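Local coordinates for protein endonuclease NucS (Thermococcus kodakarensis KOD1, PDB 5GKE) that cuts double-stranded DNA at mismatched bases as a restriction-type endonuclease and is also predicted to cleave the single-stranded ends of branched DNA, at residues A127-I139 and G229-R240. The protein carries 1 engineered substitution. Sequence-based numbering, arbitrary orientation.
Sequences ALTGSEAEMAELI and GLEFRKLEPPKR. With nucleotides of chain C.
Glu-134 and Arg-240 cross at about a right angle, and a salt bridge joins Glu-134 OE1 to Arg-240 NE at 2.8 Å. OE1 stands over one guanidinium face, with OE2 higher and toward the rim and the planes 53° apart: an ionic approach, not an in-plane N-H bond. OE1 also accepts from the hydroxyl of Thr-129, on its syn side. That hydroxyl, set anti to the backbone nitrogen (chi1 -175°), gives and accepts at once, taking the backbone N-H of Arg-240 nearly straight, Arg-240 N to Thr-129 OG1 3.0 Å. Ser-131 N to Glu-134 OE2 and, weakly, Glu-134 N to Ser-131 OG form a capping box; Ser-131 OG also donates to OE2. At Gly-130 a CB would jam against the preceding carbonyl O and crowd Lys-239 CG. The rigid rings of Pro-237 and Pro-238 have no amide N-H to satisfy and pack beside Met-135, whose bent chain (chi3 66°) brings CE to Leu-235 CD2, which Ile-139 CD1 also meets. Glu-132 N hydrogen-bonds OP1 of DA7 in DNA chain C: a capped helix meeting the DNA backbone through its first turn in the PD-(D/E)XK nuclease domain, with residues 235-240, leaving edge strand 231-234, laid along the helix start.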
loop_
_atom_site.group_PDB
_atom_site.type_symbol
_atom_site.label_atom_id
_atom_site.label_comp_id
_atom_site.label_asym_id
_atom_site.label_seq_id
_atom_site.Cartn_x
_atom_site.Cartn_y
_atom_site.Cartn_z
ATOM N N ALA A 127 18.582 2.236 -1.324
ATOM C CA ALA A 127 19.120 2.384 0.019
ATOM C C ALA A 127 18.311 3.448 0.750
ATOM O O ALA A 127 18.355 4.625 0.394
ATOM C CB ALA A 127 20.574 2.749 -0.022
ATOM N N LEU A 128 17.557 3.019 1.756
ATOM C CA LEU A 128 16.669 3.911 2.499
ATOM C C LEU A 128 17.096 4.052 3.963
ATOM O O LEU A 128 17.618 3.115 4.565
ATOM C CB LEU A 128 15.225 3.407 2.416
ATOM C CG LEU A 128 14.160 4.231 3.133
ATOM C CD1 LEU A 128 12.864 4.259 2.325
ATOM C CD2 LEU A 128 13.916 3.696 4.546
ATOM N N THR A 129 16.874 5.237 4.523
ATOM C CA THR A 129 17.144 5.490 5.926
ATOM C C THR A 129 15.965 6.247 6.534
ATOM O O THR A 129 15.117 6.779 5.812
ATOM C CB THR A 129 18.442 6.290 6.124
ATOM O OG1 THR A 129 18.714 6.406 7.524
ATOM C CG2 THR A 129 18.315 7.694 5.522
ATOM N N GLY A 130 15.914 6.313 7.860
ATOM C CA GLY A 130 14.780 6.923 8.531
ATOM C C GLY A 130 13.659 5.925 8.763
ATOM O O GLY A 130 12.490 6.304 8.830
ATOM N N SER A 131 14.026 4.648 8.886
ATOM C CA SER A 131 13.062 3.574 9.085
ATOM C C SER A 131 12.902 3.179 10.562
ATOM O O SER A 131 13.663 3.641 11.427
ATOM C CB SER A 131 13.498 2.351 8.288
ATOM O OG SER A 131 14.581 1.727 8.955
ATOM N N GLU A 132 11.954 2.278 10.836
ATOM C CA GLU A 132 11.740 1.791 12.206
ATOM C C GLU A 132 12.897 0.903 12.631
ATOM O O GLU A 132 13.311 0.931 13.789
ATOM C CB GLU A 132 10.416 1.015 12.373
ATOM C CG GLU A 132 10.206 0.560 13.848
ATOM C CD GLU A 132 8.971 -0.333 14.107
ATOM O OE1 GLU A 132 9.139 -1.413 14.734
ATOM O OE2 GLU A 132 7.831 0.058 13.736
ATOM N N ALA A 133 13.418 0.114 11.697
ATOM C CA ALA A 133 14.571 -0.730 11.995
ATOM C C ALA A 133 15.727 0.113 12.551
ATOM O O ALA A 133 16.415 -0.287 13.486
ATOM C CB ALA A 133 15.003 -1.473 10.767
ATOM N N GLU A 134 15.909 1.300 11.998
ATOM C CA GLU A 134 16.991 2.151 12.450
ATOM C C GLU A 134 16.728 2.779 13.813
ATOM O O GLU A 134 17.665 3.039 14.562
ATOM C CB GLU A 134 17.256 3.225 11.415
ATOM C CG GLU A 134 17.896 2.642 10.180
ATOM C CD GLU A 134 17.858 3.604 9.036
ATOM O OE1 GLU A 134 18.907 4.214 8.743
ATOM O OE2 GLU A 134 16.765 3.763 8.450
ATOM N N MET A 135 15.464 3.035 14.134
ATOM C CA MET A 135 15.125 3.462 15.486
ATOM C C MET A 135 15.599 2.394 16.473
ATOM O O MET A 135 16.210 2.691 17.506
ATOM C CB MET A 135 13.620 3.673 15.642
ATOM C CG MET A 135 13.029 4.803 14.836
ATOM S SD MET A 135 11.277 5.027 15.220
ATOM C CE MET A 135 11.354 5.577 16.921
ATOM N N ALA A 136 15.298 1.147 16.126
ATOM C CA ALA A 136 15.654 0.002 16.938
ATOM C C ALA A 136 17.171 -0.036 17.154
ATOM O O ALA A 136 17.633 -0.042 18.300
ATOM C CB ALA A 136 15.138 -1.295 16.284
ATOM N N GLU A 137 17.931 -0.031 16.055
ATOM C CA GLU A 137 19.401 -0.010 16.099
ATOM C C GLU A 137 19.962 1.136 16.937
ATOM O O GLU A 137 20.926 0.965 17.672
ATOM C CB GLU A 137 19.979 0.057 14.679
ATOM C CG GLU A 137 19.770 -1.244 13.890
ATOM C CD GLU A 137 20.091 -1.128 12.414
ATOM O OE1 GLU A 137 20.825 -0.192 12.026
ATOM O OE2 GLU A 137 19.596 -1.976 11.638
ATOM N N LEU A 138 19.345 2.300 16.843
ATOM C CA LEU A 138 19.753 3.414 17.673
ATOM C C LEU A 138 19.588 3.041 19.135
ATOM O O LEU A 138 20.472 3.277 19.951
ATOM C CB LEU A 138 18.933 4.660 17.349
ATOM C CG LEU A 138 19.215 5.880 18.219
ATOM C CD1 LEU A 138 20.693 6.157 18.255
ATOM C CD2 LEU A 138 18.489 7.074 17.668
ATOM N N ILE A 139 18.450 2.440 19.452
ATOM C CA ILE A 139 18.114 2.167 20.834
ATOM C C ILE A 139 19.039 1.104 21.431
ATOM O O ILE A 139 19.368 1.155 22.606
ATOM C CB ILE A 139 16.639 1.765 20.953
ATOM C CG1 ILE A 139 15.771 2.986 20.630
ATOM C CG2 ILE A 139 16.328 1.273 22.351
ATOM C CD1 ILE A 139 14.275 2.738 20.611
ATOM N N GLY A 229 -2.337 3.700 31.589
ATOM C CA GLY A 229 -1.105 3.814 32.347
ATOM C C GLY A 229 0.124 3.387 31.562
ATOM O O GLY A 229 0.978 2.678 32.076
ATOM N N LEU A 230 0.218 3.830 30.313
ATOM C CA LEU A 230 1.343 3.473 29.458
ATOM C C LEU A 230 2.163 4.731 29.207
ATOM O O LEU A 230 1.654 5.836 29.367
ATOM C CB LEU A 230 0.858 2.840 28.153
ATOM C CG LEU A 230 0.284 1.429 28.301
ATOM C CD1 LEU A 230 -0.261 0.911 26.996
ATOM C CD2 LEU A 230 1.352 0.500 28.796
ATOM N N GLU A 231 3.444 4.575 28.885
ATOM C CA GLU A 231 4.315 5.740 28.775
ATOM C C GLU A 231 4.640 6.126 27.334
ATOM O O GLU A 231 4.311 5.409 26.397
ATOM C CB GLU A 231 5.607 5.482 29.537
ATOM C CG GLU A 231 5.402 5.170 31.002
ATOM C CD GLU A 231 6.647 4.580 31.641
ATOM O OE1 GLU A 231 6.564 3.438 32.151
ATOM O OE2 GLU A 231 7.703 5.258 31.628
ATOM N N PHE A 232 5.339 7.246 27.187
ATOM C CA PHE A 232 5.725 7.778 25.893
ATOM C C PHE A 232 7.106 8.406 25.969
ATOM O O PHE A 232 7.411 9.139 26.901
ATOM C CB PHE A 232 4.705 8.813 25.403
ATOM C CG PHE A 232 5.145 9.584 24.173
ATOM C CD1 PHE A 232 4.870 9.108 22.903
ATOM C CD2 PHE A 232 5.818 10.796 24.294
ATOM C CE1 PHE A 232 5.272 9.817 21.775
ATOM C CE2 PHE A 232 6.221 11.506 23.173
ATOM C CZ PHE A 232 5.948 11.016 21.914
ATOM N N ARG A 233 7.937 8.105 24.982
ATOM C CA ARG A 233 9.222 8.772 24.815
ATOM C C ARG A 233 9.311 9.282 23.380
ATOM O O ARG A 233 9.154 8.512 22.436
ATOM C CB ARG A 233 10.393 7.834 25.126
ATOM C CG ARG A 233 11.739 8.573 25.349
ATOM C CD ARG A 233 11.822 9.111 26.785
ATOM N NE ARG A 233 10.976 8.324 27.690
ATOM C CZ ARG A 233 10.778 8.588 28.981
ATOM N NH1 ARG A 233 11.364 9.642 29.549
ATOM N NH2 ARG A 233 9.979 7.796 29.701
ATOM N N LYS A 234 9.529 10.585 23.226
ATOM C CA LYS A 234 9.687 11.189 21.911
ATOM C C LYS A 234 11.006 10.763 21.287
ATOM O O LYS A 234 12.066 10.938 21.880
ATOM C CB LYS A 234 9.621 12.714 22.007
ATOM C CG LYS A 234 9.918 13.468 20.703
ATOM C CD LYS A 234 9.312 14.887 20.717
ATOM C CE LYS A 234 7.811 14.846 21.060
ATOM N NZ LYS A 234 7.128 16.172 21.073
ATOM N N LEU A 235 10.936 10.159 20.107
ATOM C CA LEU A 235 12.138 9.830 19.351
ATOM C C LEU A 235 11.874 9.908 17.842
ATOM O O LEU A 235 10.886 9.363 17.354
ATOM C CB LEU A 235 12.629 8.437 19.736
ATOM C CG LEU A 235 14.034 8.075 19.278
ATOM C CD1 LEU A 235 15.044 8.900 20.038
ATOM C CD2 LEU A 235 14.280 6.593 19.478
ATOM N N GLU A 236 12.759 10.572 17.109
ATOM C CA GLU A 236 12.647 10.644 15.654
ATOM C C GLU A 236 13.484 9.553 15.003
ATOM O O GLU A 236 14.562 9.227 15.498
ATOM C CB GLU A 236 13.071 12.021 15.150
ATOM C CG GLU A 236 12.362 13.162 15.855
ATOM C CD GLU A 236 11.884 14.236 14.895
ATOM O OE1 GLU A 236 12.451 15.353 14.916
ATOM O OE2 GLU A 236 10.936 13.963 14.124
ATOM N N PRO A 237 12.981 8.957 13.912
ATOM C CA PRO A 237 13.819 7.981 13.205
ATOM C C PRO A 237 15.089 8.661 12.700
ATOM O O PRO A 237 15.018 9.749 12.136
ATOM C CB PRO A 237 12.927 7.503 12.049
ATOM C CG PRO A 237 11.911 8.574 11.877
ATOM C CD PRO A 237 11.688 9.171 13.242
ATOM N N PRO A 238 16.251 8.055 12.950
ATOM C CA PRO A 238 17.506 8.672 12.520
ATOM C C PRO A 238 17.750 8.533 11.010
ATOM O O PRO A 238 17.502 7.467 10.443
ATOM C CB PRO A 238 18.552 7.898 13.322
ATOM C CG PRO A 238 17.968 6.526 13.442
ATOM C CD PRO A 238 16.466 6.733 13.562
ATOM N N LYS A 239 18.242 9.593 10.375
ATOM C CA LYS A 239 18.674 9.505 8.982
ATOM C C LYS A 239 20.195 9.519 8.880
ATOM O O LYS A 239 20.822 10.489 9.293
ATOM C CB LYS A 239 18.099 10.659 8.173
ATOM C CG LYS A 239 16.565 10.749 8.124
ATOM C CD LYS A 239 16.161 12.033 7.373
ATOM C CE LYS A 239 14.749 12.014 6.817
ATOM N NZ LYS A 239 14.527 13.250 5.985
ATOM N N ARG A 240 20.791 8.458 8.336
ATOM C CA ARG A 240 22.238 8.448 8.077
ATOM C C ARG A 240 22.658 9.595 7.138
ATOM O O ARG A 240 21.862 10.091 6.323
ATOM C CB ARG A 240 22.688 7.106 7.475
ATOM C CG ARG A 240 22.097 5.863 8.137
ATOM C CD ARG A 240 22.030 4.673 7.152
ATOM N NE ARG A 240 21.378 3.487 7.723
ATOM C CZ ARG A 240 20.790 2.524 7.009
ATOM N NH1 ARG A 240 20.764 2.591 5.682
ATOM N NH2 ARG A 240 20.224 1.489 7.623
ATOM P P DA C 7 8.752 0.896 9.030
ATOM O OP1 DA C 7 10.213 0.878 8.794
ATOM O OP2 DA C 7 8.175 1.799 10.052
ATOM O "O5'" DA C 7 7.978 1.160 7.660
ATOM C "C5'" DA C 7 8.148 0.267 6.559
ATOM C "C4'" DA C 7 7.525 0.837 5.301
ATOM O "O4'" DA C 7 6.237 0.212 5.061
ATOM C "C3'" DA C 7 7.274 2.346 5.335
ATOM O "O3'" DA C 7 7.558 2.921 4.060
ATOM C "C2'" DA C 7 5.779 2.437 5.677
ATOM C "C1'" DA C 7 5.223 1.197 4.981
ATOM N N9 DA C 7 4.031 0.639 5.618
ATOM C C8 DA C 7 3.706 0.694 6.948
ATOM N N7 DA C 7 2.590 0.079 7.251
ATOM C C5 DA C 7 2.155 -0.434 6.041
ATOM C C6 DA C 7 1.024 -1.198 5.687
ATOM N N6 DA C 7 0.097 -1.594 6.575
ATOM N N1 DA C 7 0.883 -1.546 4.385
ATOM C C2 DA C 7 1.819 -1.149 3.505
ATOM N N3 DA C 7 2.925 -0.431 3.719
ATOM C C4 DA C 7 3.037 -0.103 5.021
ATOM P P DC C 6 4.271 -2.638 13.204
ATOM O OP1 DC C 6 4.822 -1.827 14.313
ATOM O OP2 DC C 6 2.849 -2.478 12.836
ATOM O "O5'" DC C 6 5.174 -2.324 11.929
ATOM C "C5'" DC C 6 6.576 -2.529 12.018
ATOM C "C4'" DC C 6 7.249 -2.294 10.686
ATOM O "O4'" DC C 6 6.625 -3.115 9.669
ATOM C "C3'" DC C 6 7.174 -0.869 10.162
ATOM O "O3'" DC C 6 8.341 -0.608 9.403
ATOM C "C2'" DC C 6 5.929 -0.911 9.284
ATOM C "C1'" DC C 6 6.071 -2.291 8.663
ATOM N N1 DC C 6 4.788 -2.917 8.212
ATOM C C2 DC C 6 4.644 -3.310 6.879
ATOM O O2 DC C 6 5.567 -3.095 6.087
ATOM N N3 DC C 6 3.491 -3.903 6.487
ATOM C C4 DC C 6 2.512 -4.118 7.379
ATOM N N4 DC C 6 1.388 -4.706 6.948
ATOM C C5 DC C 6 2.643 -3.733 8.746
ATOM C C6 DC C 6 3.789 -3.148 9.116
#